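Local atomic coordinates of vesicular integral-membrane protein VIP36 (Canis lupus familiaris, PDB entry 2DUR), a protein that acts as a calcium-dependent lumenal lectin of the early secretory pathway, binding high-mannose glycans and taking part in the transport and sorting of the glycoproteins that carry them. Residues T43-S48 / S215-I220; V68-H73 / A156-R161; G51-H56 / F205-G210; H81-A86 / Y116-T121. All blocks are in the same frame, centred on the assembly; numbering follows the deposited sequence.

Contact 1. Residues T43-S48 / S215-I220; sequences TPDERS and SDNHDI. With MAN (alpha-D-mannopyranose), chain C.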
loop_
_atom_site.group_PDB
_atom_site.type_symbol
_atom_site.label_atom_id
_atom_site.label_comp_id
_atom_site.label_asym_id
_atom_site.label_seq_id
_atom_site.Cartn_x
_atom_site.Cartn_y
_atom_site.Cartn_z
ATOM N N THR A 43 -2.284 10.129 -9.147
ATOM C CA THR A 43 -2.436 10.365 -10.595
ATOM C C THR A 43 -3.787 11.011 -10.860
ATOM O O THR A 43 -4.755 10.688 -10.179
ATOM C CB THR A 43 -2.364 9.071 -11.437
ATOM O OG1 THR A 43 -3.543 8.271 -11.238
ATOM C CG2 THR A 43 -1.085 8.260 -11.147
ATOM N N PRO A 44 -3.854 11.886 -11.886
ATOM C CA PRO A 44 -5.151 12.285 -12.380
ATOM C C PRO A 44 -5.679 11.198 -13.309
ATOM O O PRO A 44 -4.978 10.199 -13.599
ATOM C CB PRO A 44 -4.827 13.519 -13.203
ATOM C CG PRO A 44 -3.449 13.223 -13.770
ATOM C CD PRO A 44 -2.755 12.438 -12.707
ATOM N N ASP A 45 -6.900 11.407 -13.803
ATOM C CA ASP A 45 -7.562 10.503 -14.723
ATOM C C ASP A 45 -7.041 10.797 -16.130
ATOM O O ASP A 45 -7.794 11.159 -17.042
ATOM C CB ASP A 45 -9.099 10.685 -14.607
ATOM C CG ASP A 45 -9.904 9.606 -15.284
ATOM O OD1 ASP A 45 -9.340 8.638 -15.850
ATOM O OD2 ASP A 45 -11.171 9.721 -15.247
ATOM N N GLU A 46 -5.725 10.671 -16.274
ATOM C CA GLU A 46 -5.042 10.901 -17.546
ATOM C C GLU A 46 -4.071 9.754 -17.768
ATOM O O GLU A 46 -3.673 9.066 -16.811
ATOM C CB GLU A 46 -4.276 12.218 -17.489
ATOM C CG GLU A 46 -5.222 13.419 -17.377
ATOM C CD GLU A 46 -4.523 14.731 -17.088
ATOM O OE1 GLU A 46 -3.278 14.818 -17.187
ATOM O OE2 GLU A 46 -5.248 15.697 -16.753
ATOM N N ARG A 47 -3.672 9.578 -19.027
ATOM C CA ARG A 47 -2.872 8.418 -19.407
ATOM C C ARG A 47 -1.395 8.610 -19.086
ATOM O O ARG A 47 -0.897 9.738 -19.003
ATOM C CB ARG A 47 -3.094 8.127 -20.900
ATOM C CG ARG A 47 -4.495 7.642 -21.165
ATOM C CD ARG A 47 -4.761 7.343 -22.619
ATOM N NE ARG A 47 -4.540 8.534 -23.418
ATOM C CZ ARG A 47 -4.647 8.554 -24.743
ATOM N NH1 ARG A 47 -4.991 7.458 -25.400
ATOM N NH2 ARG A 47 -4.413 9.677 -25.393
ATOM N N SER A 48 -0.712 7.478 -18.899
ATOM C CA SER A 48 0.745 7.437 -18.743
ATOM C C SER A 48 1.262 8.338 -17.628
ATOM O O SER A 48 2.156 9.168 -17.837
ATOM C CB SER A 48 1.439 7.740 -20.086
ATOM O OG SER A 48 1.075 6.741 -21.027
ATOM N N SER A 215 -6.819 4.929 -17.386
ATOM C CA SER A 215 -6.518 5.826 -16.304
ATOM C C SER A 215 -7.645 5.836 -15.260
ATOM O O SER A 215 -8.680 5.182 -15.434
ATOM C CB SER A 215 -6.249 7.238 -16.835
ATOM O OG SER A 215 -7.434 7.786 -17.389
ATOM N N ASP A 216 -7.373 6.555 -14.183
ATOM C CA ASP A 216 -8.305 6.805 -13.069
ATOM C C ASP A 216 -7.644 7.833 -12.169
ATOM O O ASP A 216 -6.410 7.981 -12.123
ATOM C CB ASP A 216 -8.528 5.549 -12.194
ATOM C CG ASP A 216 -9.822 4.832 -12.462
ATOM O OD1 ASP A 216 -10.821 5.429 -12.956
ATOM O OD2 ASP A 216 -9.866 3.625 -12.126
ATOM N N ASN A 217 -8.452 8.547 -11.402
ATOM C CA ASN A 217 -7.895 9.300 -10.302
ATOM C C ASN A 217 -7.564 8.311 -9.201
ATOM O O ASN A 217 -8.396 7.477 -8.871
ATOM C CB ASN A 217 -8.928 10.271 -9.735
ATOM C CG ASN A 217 -9.318 11.346 -10.725
ATOM O OD1 ASN A 217 -8.513 12.239 -11.026
ATOM N ND2 ASN A 217 -10.559 11.272 -11.226
ATOM N N HIS A 218 -6.348 8.404 -8.677
ATOM C CA HIS A 218 -5.922 7.591 -7.522
ATOM C C HIS A 218 -5.560 8.545 -6.398
ATOM O O HIS A 218 -4.501 9.141 -6.404
ATOM C CB HIS A 218 -4.713 6.698 -7.918
ATOM C CG HIS A 218 -5.026 5.713 -8.998
ATOM N ND1 HIS A 218 -4.635 5.893 -10.315
ATOM C CD2 HIS A 218 -5.638 4.509 -8.955
ATOM C CE1 HIS A 218 -5.058 4.872 -11.039
ATOM N NE2 HIS A 218 -5.662 4.013 -10.237
ATOM N N ASP A 219 -6.479 8.705 -5.424
ATOM C CA ASP A 219 -6.275 9.659 -4.331
ATOM C C ASP A 219 -5.985 8.975 -2.988
ATOM O O ASP A 219 -6.544 7.923 -2.692
ATOM C CB ASP A 219 -7.519 10.532 -4.110
ATOM C CG ASP A 219 -7.902 11.347 -5.331
ATOM O OD1 ASP A 219 -7.033 11.557 -6.198
ATOM O OD2 ASP A 219 -9.067 11.797 -5.401
ATOM N N ILE A 220 -5.123 9.598 -2.192
ATOM C CA ILE A 220 -4.908 9.203 -0.783
ATOM C C ILE A 220 -5.371 10.376 0.064
ATOM O O ILE A 220 -4.802 11.456 -0.032
ATOM C CB ILE A 220 -3.415 8.919 -0.474
ATOM C CG1 ILE A 220 -2.861 7.829 -1.402
ATOM C CG2 ILE A 220 -3.216 8.512 1.016
ATOM C CD1 ILE A 220 -3.501 6.438 -1.248
HETATM C C1 MAN C . 2.268 0.516 -20.651
HETATM C C2 MAN C . 3.223 1.034 -19.586
HETATM C C3 MAN C . 2.765 2.427 -19.159
HETATM C C4 MAN C . 2.602 3.348 -20.371
HETATM C C5 MAN C . 1.736 2.698 -21.461
HETATM C C6 MAN C . 1.720 3.502 -22.765
HETATM O O2 MAN C . 4.516 1.068 -20.159
HETATM O O3 MAN C . 3.687 2.951 -18.235
HETATM O O4 MAN C . 2.033 4.553 -19.940
HETATM O O5 MAN C . 2.259 1.417 -21.751
HETATM O O6 MAN C . 1.070 2.771 -23.806
HETATM O O HOH W 1 -8.220 13.910 -13.089
#

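Contact 2. Residues V68-H73 / A156-R161; sequences VHFKVH and ADFRNR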
loop_
_atom_site.group_PDB
_atom_site.type_symbol
_atom_site.label_atom_id
_atom_site.label_comp_id
_atom_site.label_asym_id
_atom_site.label_seq_id
_atom_site.Cartn_x
_atom_site.Cartn_y
_atom_site.Cartn_z
ATOM N N VAL A 68 -5.695 3.339 5.671
ATOM C CA VAL A 68 -5.584 4.227 4.496
ATOM C C VAL A 68 -6.964 4.594 4.033
ATOM O O VAL A 68 -7.755 3.736 3.685
ATOM C CB VAL A 68 -4.787 3.529 3.337
ATOM C CG1 VAL A 68 -4.606 4.479 2.146
ATOM C CG2 VAL A 68 -3.452 3.069 3.844
ATOM N N HIS A 69 -7.261 5.893 4.038
ATOM C CA HIS A 69 -8.467 6.374 3.422
ATOM C C HIS A 69 -8.065 6.820 2.004
ATOM O O HIS A 69 -7.280 7.760 1.854
ATOM C CB HIS A 69 -8.997 7.554 4.246
ATOM C CG HIS A 69 -10.217 8.193 3.672
ATOM N ND1 HIS A 69 -10.736 9.366 4.176
ATOM C CD2 HIS A 69 -11.011 7.841 2.637
ATOM C CE1 HIS A 69 -11.810 9.699 3.486
ATOM N NE2 HIS A 69 -12.001 8.795 2.545
ATOM N N PHE A 70 -8.568 6.093 1.020
ATOM C CA PHE A 70 -8.186 6.312 -0.387
ATOM C C PHE A 70 -9.438 6.508 -1.212
ATOM O O PHE A 70 -10.552 6.249 -0.760
ATOM C CB PHE A 70 -7.372 5.108 -0.901
ATOM C CG PHE A 70 -8.180 3.844 -1.034
ATOM C CD1 PHE A 70 -8.365 3.008 0.087
ATOM C CD2 PHE A 70 -8.795 3.490 -2.243
ATOM C CE1 PHE A 70 -9.157 1.842 -0.018
ATOM C CE2 PHE A 70 -9.565 2.315 -2.367
ATOM C CZ PHE A 70 -9.762 1.485 -1.226
ATOM N N LYS A 71 -9.274 6.972 -2.448
ATOM C CA LYS A 71 -10.398 7.024 -3.361
ATOM C C LYS A 71 -9.903 6.763 -4.774
ATOM O O LYS A 71 -9.020 7.478 -5.248
ATOM C CB LYS A 71 -11.100 8.386 -3.294
ATOM C CG LYS A 71 -12.453 8.349 -3.911
ATOM C CD LYS A 71 -13.132 9.716 -3.856
ATOM C CE LYS A 71 -14.372 9.719 -4.737
ATOM N NZ LYS A 71 -15.503 8.889 -4.195
ATOM N N VAL A 72 -10.446 5.734 -5.404
ATOM C CA VAL A 72 -10.170 5.459 -6.809
ATOM C C VAL A 72 -11.433 5.734 -7.592
ATOM O O VAL A 72 -12.483 5.122 -7.357
ATOM C CB VAL A 72 -9.683 4.011 -7.043
ATOM C CG1 VAL A 72 -9.426 3.777 -8.538
ATOM C CG2 VAL A 72 -8.416 3.770 -6.204
ATOM N N HIS A 73 -11.335 6.656 -8.541
ATOM C CA HIS A 73 -12.524 7.082 -9.254
ATOM C C HIS A 73 -12.167 7.688 -10.597
ATOM O O HIS A 73 -11.136 8.307 -10.730
ATOM C CB HIS A 73 -13.313 8.091 -8.395
ATOM C CG HIS A 73 -12.529 9.299 -7.989
ATOM N ND1 HIS A 73 -12.850 10.563 -8.438
ATOM C CD2 HIS A 73 -11.432 9.445 -7.204
ATOM C CE1 HIS A 73 -12.003 11.437 -7.921
ATOM N NE2 HIS A 73 -11.140 10.786 -7.160
ATOM N N ALA A 156 -12.236 -7.080 -4.461
ATOM C CA ALA A 156 -12.746 -5.958 -3.646
ATOM C C ALA A 156 -13.335 -4.852 -4.513
ATOM O O ALA A 156 -12.691 -4.381 -5.448
ATOM C CB ALA A 156 -11.645 -5.389 -2.730
ATOM N N ASP A 157 -14.570 -4.442 -4.211
ATOM C CA ASP A 157 -15.280 -3.476 -5.054
ATOM C C ASP A 157 -15.053 -2.085 -4.490
ATOM O O ASP A 157 -15.863 -1.577 -3.694
ATOM C CB ASP A 157 -16.780 -3.843 -5.087
ATOM C CG ASP A 157 -17.605 -2.919 -5.976
ATOM O OD1 ASP A 157 -17.030 -2.082 -6.705
ATOM O OD2 ASP A 157 -18.854 -3.046 -5.942
ATOM N N PHE A 158 -13.921 -1.472 -4.842
ATOM C CA PHE A 158 -13.570 -0.195 -4.230
ATOM C C PHE A 158 -13.641 1.020 -5.151
ATOM O O PHE A 158 -13.418 2.139 -4.696
ATOM C CB PHE A 158 -12.213 -0.252 -3.518
ATOM C CG PHE A 158 -11.065 -0.627 -4.414
ATOM C CD1 PHE A 158 -10.502 -1.885 -4.332
ATOM C CD2 PHE A 158 -10.517 0.307 -5.305
ATOM C CE1 PHE A 158 -9.408 -2.248 -5.156
ATOM C CE2 PHE A 158 -9.430 -0.038 -6.118
ATOM C CZ PHE A 158 -8.880 -1.297 -6.046
ATOM N N ARG A 159 -13.958 0.814 -6.424
ATOM C CA ARG A 159 -13.917 1.908 -7.379
ATOM C C ARG A 159 -15.253 2.631 -7.498
ATOM O O ARG A 159 -16.311 1.988 -7.546
ATOM C CB ARG A 159 -13.494 1.377 -8.741
ATOM C CG ARG A 159 -13.020 2.429 -9.636
ATOM C CD ARG A 159 -12.354 1.821 -10.860
ATOM N NE ARG A 159 -12.401 2.822 -11.901
ATOM C CZ ARG A 159 -13.471 3.109 -12.629
ATOM N NH1 ARG A 159 -14.610 2.436 -12.455
ATOM N NH2 ARG A 159 -13.399 4.066 -13.530
ATOM N N ASN A 160 -15.193 3.958 -7.544
ATOM C CA ASN A 160 -16.370 4.772 -7.875
ATOM C C ASN A 160 -17.503 4.547 -6.883
ATOM O O ASN A 160 -18.674 4.471 -7.291
ATOM C CB ASN A 160 -16.868 4.466 -9.299
ATOM C CG ASN A 160 -16.122 5.263 -10.377
ATOM O OD1 ASN A 160 -15.378 6.191 -10.078
ATOM N ND2 ASN A 160 -16.339 4.905 -11.634
ATOM N N ARG A 161 -17.159 4.440 -5.604
ATOM C CA ARG A 161 -18.174 4.292 -4.558
ATOM C C ARG A 161 -18.743 5.645 -4.110
ATOM O O ARG A 161 -18.058 6.660 -4.151
ATOM C CB ARG A 161 -17.600 3.524 -3.360
ATOM C CG ARG A 161 -16.959 2.170 -3.712
ATOM C CD ARG A 161 -17.907 1.224 -4.457
ATOM N NE ARG A 161 -19.128 0.961 -3.679
ATOM C CZ ARG A 161 -19.326 -0.101 -2.889
ATOM N NH1 ARG A 161 -18.402 -1.059 -2.755
ATOM N NH2 ARG A 161 -20.473 -0.219 -2.224
HETATM O O HOH W 2 -14.831 5.589 -4.660
HETATM O O HOH W 3 -16.937 9.144 -2.132
HETATM O O HOH W 4 -12.365 4.228 -3.839
#

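Contact 3. Residues G51-H56 / F205-G210; sequences GSIWNH and FGASAG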
loop_
_atom_site.group_PDB
_atom_site.type_symbol
_atom_site.label_atom_id
_atom_site.label_comp_id
_atom_site.label_asym_id
_atom_site.label_seq_id
_atom_site.Cartn_x
_atom_site.Cartn_y
_atom_site.Cartn_z
ATOM N N GLY A 51 2.846 8.336 -9.961
ATOM C CA GLY A 51 3.083 9.263 -8.843
ATOM C C GLY A 51 3.256 8.479 -7.566
ATOM O O GLY A 51 2.713 7.388 -7.443
ATOM N N SER A 52 4.006 9.028 -6.623
ATOM C CA SER A 52 4.184 8.348 -5.346
ATOM C C SER A 52 4.311 9.363 -4.222
ATOM O O SER A 52 4.505 10.563 -4.471
ATOM C CB SER A 52 5.424 7.456 -5.396
ATOM O OG SER A 52 6.633 8.204 -5.411
ATOM N N ILE A 53 4.193 8.860 -2.994
ATOM C CA ILE A 53 4.512 9.617 -1.781
ATOM C C ILE A 53 5.331 8.679 -0.890
ATOM O O ILE A 53 5.102 7.454 -0.865
ATOM C CB ILE A 53 3.241 10.135 -1.022
ATOM C CG1 ILE A 53 2.272 8.996 -0.661
ATOM C CG2 ILE A 53 2.511 11.207 -1.832
ATOM C CD1 ILE A 53 1.138 9.449 0.265
ATOM N N TRP A 54 6.328 9.234 -0.218
ATOM C CA TRP A 54 7.239 8.441 0.587
ATOM C C TRP A 54 7.463 9.125 1.922
ATOM O O TRP A 54 7.794 10.300 1.974
ATOM C CB TRP A 54 8.553 8.190 -0.159
ATOM C CG TRP A 54 8.336 7.184 -1.266
ATOM C CD1 TRP A 54 8.114 7.437 -2.599
ATOM C CD2 TRP A 54 8.288 5.759 -1.110
ATOM N NE1 TRP A 54 7.949 6.238 -3.289
ATOM C CE2 TRP A 54 8.038 5.199 -2.395
ATOM C CE3 TRP A 54 8.425 4.897 -0.005
ATOM C CZ2 TRP A 54 7.933 3.814 -2.606
ATOM C CZ3 TRP A 54 8.322 3.507 -0.213
ATOM C CH2 TRP A 54 8.067 2.987 -1.509
ATOM N N ASN A 55 7.267 8.378 3.006
ATOM C CA ASN A 55 7.436 8.918 4.374
ATOM C C ASN A 55 8.905 9.218 4.602
ATOM O O ASN A 55 9.774 8.479 4.132
ATOM C CB ASN A 55 6.876 7.850 5.336
ATOM C CG ASN A 55 6.648 8.325 6.772
ATOM O OD1 ASN A 55 6.803 7.510 7.685
ATOM N ND2 ASN A 55 6.208 9.566 6.980
ATOM N N HIS A 56 9.204 10.328 5.294
ATOM C CA HIS A 56 10.588 10.745 5.541
ATOM C C HIS A 56 11.394 9.793 6.420
ATOM O O HIS A 56 12.558 9.524 6.144
ATOM C CB HIS A 56 10.588 12.107 6.237
ATOM C CG HIS A 56 10.456 13.265 5.305
ATOM N ND1 HIS A 56 10.978 14.508 5.597
ATOM C CD2 HIS A 56 9.868 13.379 4.092
ATOM C CE1 HIS A 56 10.716 15.336 4.601
ATOM N NE2 HIS A 56 10.042 14.678 3.677
ATOM N N PHE A 205 7.306 3.597 4.753
ATOM C CA PHE A 205 5.967 3.547 4.198
ATOM C C PHE A 205 5.871 4.455 2.980
ATOM O O PHE A 205 6.408 5.562 2.964
ATOM C CB PHE A 205 4.903 3.955 5.223
ATOM C CG PHE A 205 4.708 2.919 6.293
ATOM C CD1 PHE A 205 4.026 1.756 5.986
ATOM C CD2 PHE A 205 5.236 3.102 7.576
ATOM C CE1 PHE A 205 3.831 0.769 6.943
ATOM C CE2 PHE A 205 5.048 2.107 8.560
ATOM C CZ PHE A 205 4.347 0.950 8.226
ATOM N N GLY A 206 5.172 3.964 1.980
ATOM C CA GLY A 206 4.936 4.744 0.748
ATOM C C GLY A 206 3.632 4.347 0.087
ATOM O O GLY A 206 3.015 3.335 0.436
ATOM N N ALA A 207 3.184 5.159 -0.875
ATOM C CA ALA A 207 2.014 4.792 -1.674
ATOM C C ALA A 207 2.308 5.305 -3.075
ATOM O O ALA A 207 2.964 6.339 -3.233
ATOM C CB ALA A 207 0.704 5.427 -1.134
ATOM N N SER A 208 1.827 4.571 -4.071
ATOM C CA SER A 208 2.015 4.982 -5.450
ATOM C C SER A 208 0.853 4.540 -6.314
ATOM O O SER A 208 0.018 3.706 -5.933
ATOM C CB SER A 208 3.357 4.440 -5.989
ATOM O OG SER A 208 3.328 3.017 -6.041
ATOM N N ALA A 209 0.771 5.133 -7.497
ATOM C CA ALA A 209 -0.234 4.704 -8.445
ATOM C C ALA A 209 0.270 4.914 -9.845
ATOM O O ALA A 209 1.165 5.722 -10.072
ATOM C CB ALA A 209 -1.551 5.480 -8.250
ATOM N N GLY A 210 -0.312 4.161 -10.768
ATOM C CA GLY A 210 0.071 4.299 -12.167
ATOM C C GLY A 210 -1.158 4.240 -13.054
ATOM O O GLY A 210 -2.166 3.618 -12.711
HETATM O O HOH W 5 8.016 5.191 7.100
#

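Contact 4. Residues H81-A86 / Y116-T121; sequences HGDGIA and YPNDET. With CA (calcium ion), chain E; MAN (alpha-D-mannopyranose), chain B.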
loop_
_atom_site.group_PDB
_atom_site.type_symbol
_atom_site.label_atom_id
_atom_site.label_comp_id
_atom_site.label_asym_id
_atom_site.label_seq_id
_atom_site.Cartn_x
_atom_site.Cartn_y
_atom_site.Cartn_z
ATOM N N HIS A 81 -10.466 1.425 -17.524
ATOM C CA HIS A 81 -9.845 2.218 -16.483
ATOM C C HIS A 81 -8.685 1.416 -15.911
ATOM O O HIS A 81 -8.600 0.223 -16.112
ATOM C CB HIS A 81 -10.844 2.529 -15.345
ATOM C CG HIS A 81 -11.411 1.297 -14.705
ATOM N ND1 HIS A 81 -12.654 0.797 -15.029
ATOM C CD2 HIS A 81 -10.873 0.424 -13.821
ATOM C CE1 HIS A 81 -12.870 -0.313 -14.347
ATOM N NE2 HIS A 81 -11.801 -0.567 -13.612
ATOM N N GLY A 82 -7.823 2.092 -15.184
ATOM C CA GLY A 82 -6.652 1.449 -14.560
ATOM C C GLY A 82 -5.645 2.493 -14.071
ATOM O O GLY A 82 -5.864 3.705 -14.225
ATOM N N ASP A 83 -4.519 2.063 -13.488
ATOM C CA ASP A 83 -4.214 0.646 -13.262
ATOM C C ASP A 83 -4.353 0.202 -11.810
ATOM O O ASP A 83 -4.504 -1.000 -11.533
ATOM C CB ASP A 83 -2.776 0.381 -13.741
ATOM C CG ASP A 83 -2.720 0.157 -15.244
ATOM O OD1 ASP A 83 -2.368 1.103 -15.997
ATOM O OD2 ASP A 83 -3.091 -0.957 -15.668
ATOM N N GLY A 84 -4.263 1.165 -10.893
ATOM C CA GLY A 84 -4.382 0.889 -9.458
ATOM C C GLY A 84 -3.372 1.585 -8.568
ATOM O O GLY A 84 -2.561 2.400 -9.011
ATOM N N ILE A 85 -3.426 1.232 -7.289
ATOM C CA ILE A 85 -2.580 1.790 -6.250
ATOM C C ILE A 85 -1.720 0.682 -5.659
ATOM O O ILE A 85 -2.196 -0.453 -5.539
ATOM C CB ILE A 85 -3.471 2.411 -5.100
ATOM C CG1 ILE A 85 -4.151 3.697 -5.596
ATOM C CG2 ILE A 85 -2.647 2.650 -3.820
ATOM C CD1 ILE A 85 -5.227 4.237 -4.605
ATOM N N ALA A 86 -0.494 1.024 -5.258
ATOM C CA ALA A 86 0.340 0.133 -4.405
ATOM C C ALA A 86 0.667 0.851 -3.107
ATOM O O ALA A 86 0.941 2.048 -3.109
ATOM C CB ALA A 86 1.638 -0.252 -5.113
ATOM N N TYR A 116 -7.425 -3.303 -13.080
ATOM C CA TYR A 116 -7.529 -3.687 -14.487
ATOM C C TYR A 116 -6.954 -5.087 -14.734
ATOM O O TYR A 116 -5.777 -5.292 -14.458
ATOM C CB TYR A 116 -6.785 -2.670 -15.363
ATOM C CG TYR A 116 -6.818 -3.041 -16.814
ATOM C CD1 TYR A 116 -8.029 -3.075 -17.515
ATOM C CD2 TYR A 116 -5.640 -3.377 -17.494
ATOM C CE1 TYR A 116 -8.058 -3.433 -18.852
ATOM C CE2 TYR A 116 -5.668 -3.732 -18.842
ATOM C CZ TYR A 116 -6.891 -3.770 -19.501
ATOM O OH TYR A 116 -6.938 -4.128 -20.834
ATOM N N PRO A 117 -7.769 -6.037 -15.256
ATOM C CA PRO A 117 -7.198 -7.369 -15.529
ATOM C C PRO A 117 -6.354 -7.386 -16.799
ATOM O O PRO A 117 -6.898 -7.447 -17.910
ATOM C CB PRO A 117 -8.429 -8.281 -15.673
ATOM C CG PRO A 117 -9.566 -7.353 -16.043
ATOM C CD PRO A 117 -9.212 -5.966 -15.573
ATOM N N ASN A 118 -5.032 -7.311 -16.638
ATOM C CA ASN A 118 -4.125 -7.404 -17.786
ATOM C C ASN A 118 -4.079 -8.827 -18.332
ATOM O O ASN A 118 -3.804 -9.049 -19.516
ATOM C CB ASN A 118 -2.724 -7.000 -17.360
ATOM C CG ASN A 118 -2.625 -5.546 -17.020
ATOM O OD1 ASN A 118 -2.909 -5.139 -15.891
ATOM N ND2 ASN A 118 -2.211 -4.742 -17.987
ATOM N N ASP A 119 -4.324 -9.777 -17.440
ATOM C CA ASP A 119 -4.225 -11.199 -17.755
ATOM C C ASP A 119 -5.441 -11.697 -18.526
ATOM O O ASP A 119 -6.557 -11.796 -17.980
ATOM C CB ASP A 119 -4.045 -11.972 -16.450
ATOM C CG ASP A 119 -3.833 -13.450 -16.647
ATOM O OD1 ASP A 119 -3.792 -13.935 -17.808
ATOM O OD2 ASP A 119 -3.731 -14.135 -15.603
ATOM N N GLU A 120 -5.198 -12.026 -19.792
ATOM C CA GLU A 120 -6.251 -12.509 -20.677
ATOM C C GLU A 120 -6.817 -13.855 -20.262
ATOM O O GLU A 120 -7.929 -14.217 -20.663
ATOM C CB GLU A 120 -5.755 -12.566 -22.119
ATOM C CG GLU A 120 -5.675 -11.172 -22.705
ATOM C CD GLU A 120 -4.720 -11.053 -23.867
ATOM O OE1 GLU A 120 -5.216 -10.825 -24.994
ATOM O OE2 GLU A 120 -3.480 -11.165 -23.658
ATOM N N THR A 121 -6.067 -14.601 -19.458
ATOM C CA THR A 121 -6.558 -15.885 -18.970
ATOM C C THR A 121 -6.710 -15.898 -17.447
ATOM O O THR A 121 -6.607 -16.955 -16.800
ATOM C CB THR A 121 -5.654 -17.060 -19.443
ATOM O OG1 THR A 121 -4.326 -16.882 -18.936
ATOM C CG2 THR A 121 -5.626 -17.153 -20.979
HETATM CA CA CA E . -3.565 -5.261 -13.611
HETATM C C1 MAN B . -0.864 -0.100 -21.464
HETATM C C2 MAN B . 0.279 -0.704 -20.650
HETATM C C3 MAN B . -0.266 -1.646 -19.567
HETATM C C4 MAN B . -1.383 -0.983 -18.745
HETATM C C5 MAN B . -2.475 -0.583 -19.722
HETATM C C6 MAN B . -3.686 0.019 -19.006
HETATM O O1 MAN B . -1.340 -1.044 -22.420
HETATM O O2 MAN B . 0.987 0.342 -20.031
HETATM O O3 MAN B . 0.796 -2.082 -18.732
HETATM O O4 MAN B . -1.912 -1.844 -17.760
HETATM O O5 MAN B . -1.893 0.374 -20.595
HETATM O O6 MAN B . -3.345 1.269 -18.446
HETATM O O HOH W 6 -3.410 -2.829 -13.709
HETATM O O HOH W 7 -1.160 -5.491 -13.250
#

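Contact 1. Residues T43-S48 / S215-I220
Thr43, Pro44 and Asp45 run antiparallel to His218, Asn217 and Asp216, the alpha carbons closing to 4.1 Å at Asp45 and Asp216, where the chain bends through an inverse gamma turn centred on Asp45. His218 N donates to Thr43 O at 3.2 Å. The two side chains lie side by side and point the same way, and Thr43 OG1 and His218 ND1 share a hydrogen bond of 2.8 Å in the plane of the imidazole. In the loop ahead of the strand, Ser215 OG donates to Asp45 OD1 at 2.6 Å, reaching the anti side of the carboxylate; with CG anti to the backbone N (chi1 -167°), Asp45 swings its acid end to that hydroxyl. A water bridges Asp45 N and Asn217 OD1, while the amide nitrogen of Asn217 binds His73 O. At the far end Ser48 OG hydrogen-bonds O4 of the chain C mannose at 2.6 Å. Asp45 OD2 is held by Thr75 N and Asp216 by Arg159, which probably tempers the repulsion between these two carboxylates beside the glycan-binding loop.

Contact 2. Residues V68-H73 / A156-R161
Phe70 and Phe158 meet in an offset edge-to-face pair, centroids 5.6 Å apart and planes at 80°, with the edge of Phe70 turned to the face of Phe158. Both rings leave the backbone with CG wedged between N and the carbonyl carbon (chi1 68° and 59°), and this brings Phe70 CE2 to 3.7 Å from Phe158 CD2. One methyl of Val72, CG2, packs obliquely on the same Phe158 ring, 3.9 Å from CE2. Its other branch, CG1, is crossed nearly at a right angle by the extended chain of Arg159, whose guanidinium forms a salt bridge with Asp216. Asn160 N donates to Val72 O at 3.0 Å, nearly straight, and the Asn160 side chain folds back until OD1 lies 3.1 Å from His73 CA; that oxygen also accepts from Gly74 N. Water bridges Val72 N, at 2.9 Å, to Phe158 O. Another water joins Lys71 NZ to Arg161 N, the lysine link being weak. The loop 156-161 is thus fixed to strand 64-73 of the lectin beta sandwich by an aromatic core with a polar margin, in which water takes up backbone groups that the two segments do not pair directly.

Contact 3. Residues G51-H56 / F205-G210
One face of the Trp54 indole rests on the backbone of Gly206: its CA sits over the six-membered ring in a CH-pi contact, 3.9 Å from the centroid and offset toward the rim. The ring of Trp88 also meets this indole. Trp54 and Gly206 form a non-hydrogen-bonded pair of two almost perfectly antiparallel strands, their short axes at 178°. The other such pair, Ser52 and Ser208, puts its CB atoms 3.7 Å apart on the same face as Trp54. Hydrogen-bonded pairs alternate with these, Gly51 with Ala209 and Ile53 with Ala207, and Ile53 N donates to Ala207 O at 2.8 Å. On their face Ile53 CG1 packs 3.9 Å from Ala207 CB. Asn55 N binds Phe205 O, and a water links Phe205 N to Asn55 OD1, which also hydrogen-bonds His10 ND1. In this seven-stranded sheet of the lectin sandwich, backbone bonds knit the buried strands, while the serine hydroxyls find outside partners, Gln30 for Ser52 and Phe100 and Trp88 for Ser208.

Contact 4. Residues H81-A86 / Y116-T121
Tyr116 turns its CB and the near end of its ring toward 81-83, with CB 3.5 Å from His81 O. CG stands anti to the backbone N (chi1 178°), which carries the phenol end away from this segment, while CD2 approaches Asp83 OD2 obliquely at 4.0 Å. The carboxylate of Asp83 and the amide of Asn118 converge on one hydroxyl of the chain B mannose: its O4 donates to Asp83 OD2 at 2.6 Å and accepts from Asn118 ND2 at 2.9 Å along an almost straight bond. The other carboxylate oxygen, OD1, takes O6 of the same mannose. This is the calcium-dependent sugar site of the L-type lectin fold, and a cis peptide precedes Asp83. Asn118 divides its amide between sugar and metal, OD1 binding calcium at 2.4 Å, as does Tyr116 O; Asp114 and Asp145 also bind the ion. A calcium-bound water donates to both Asp83 O and Asp83 OD2, the latter at 2.7 Å.

In the fold
From the N terminus, the chain passes through 43-48, 51-56, 68-73 and 81-86 before any contact closes. The partners then arrive in reverse order: 116-121 closes contact 4, 156-161 contact 2, 205-210 contact 3 and 215-220 contact 1, so all four nest and none cross. Contacts 3 and 4 both reach one sheet, through neighbouring strands 204-211 and 84-90, whereas contacts 1 and 2 reach the other through adjacent strands 217-227 and 64-73. Between the sheets, His218 packs on Ala209 and Val72 on Ile85. The Asp216–Arg159 salt bridge joins contacts 1 and 2, and Ser215 O probably accepts a hydrogen bond from Gly82 N beside the sugar site.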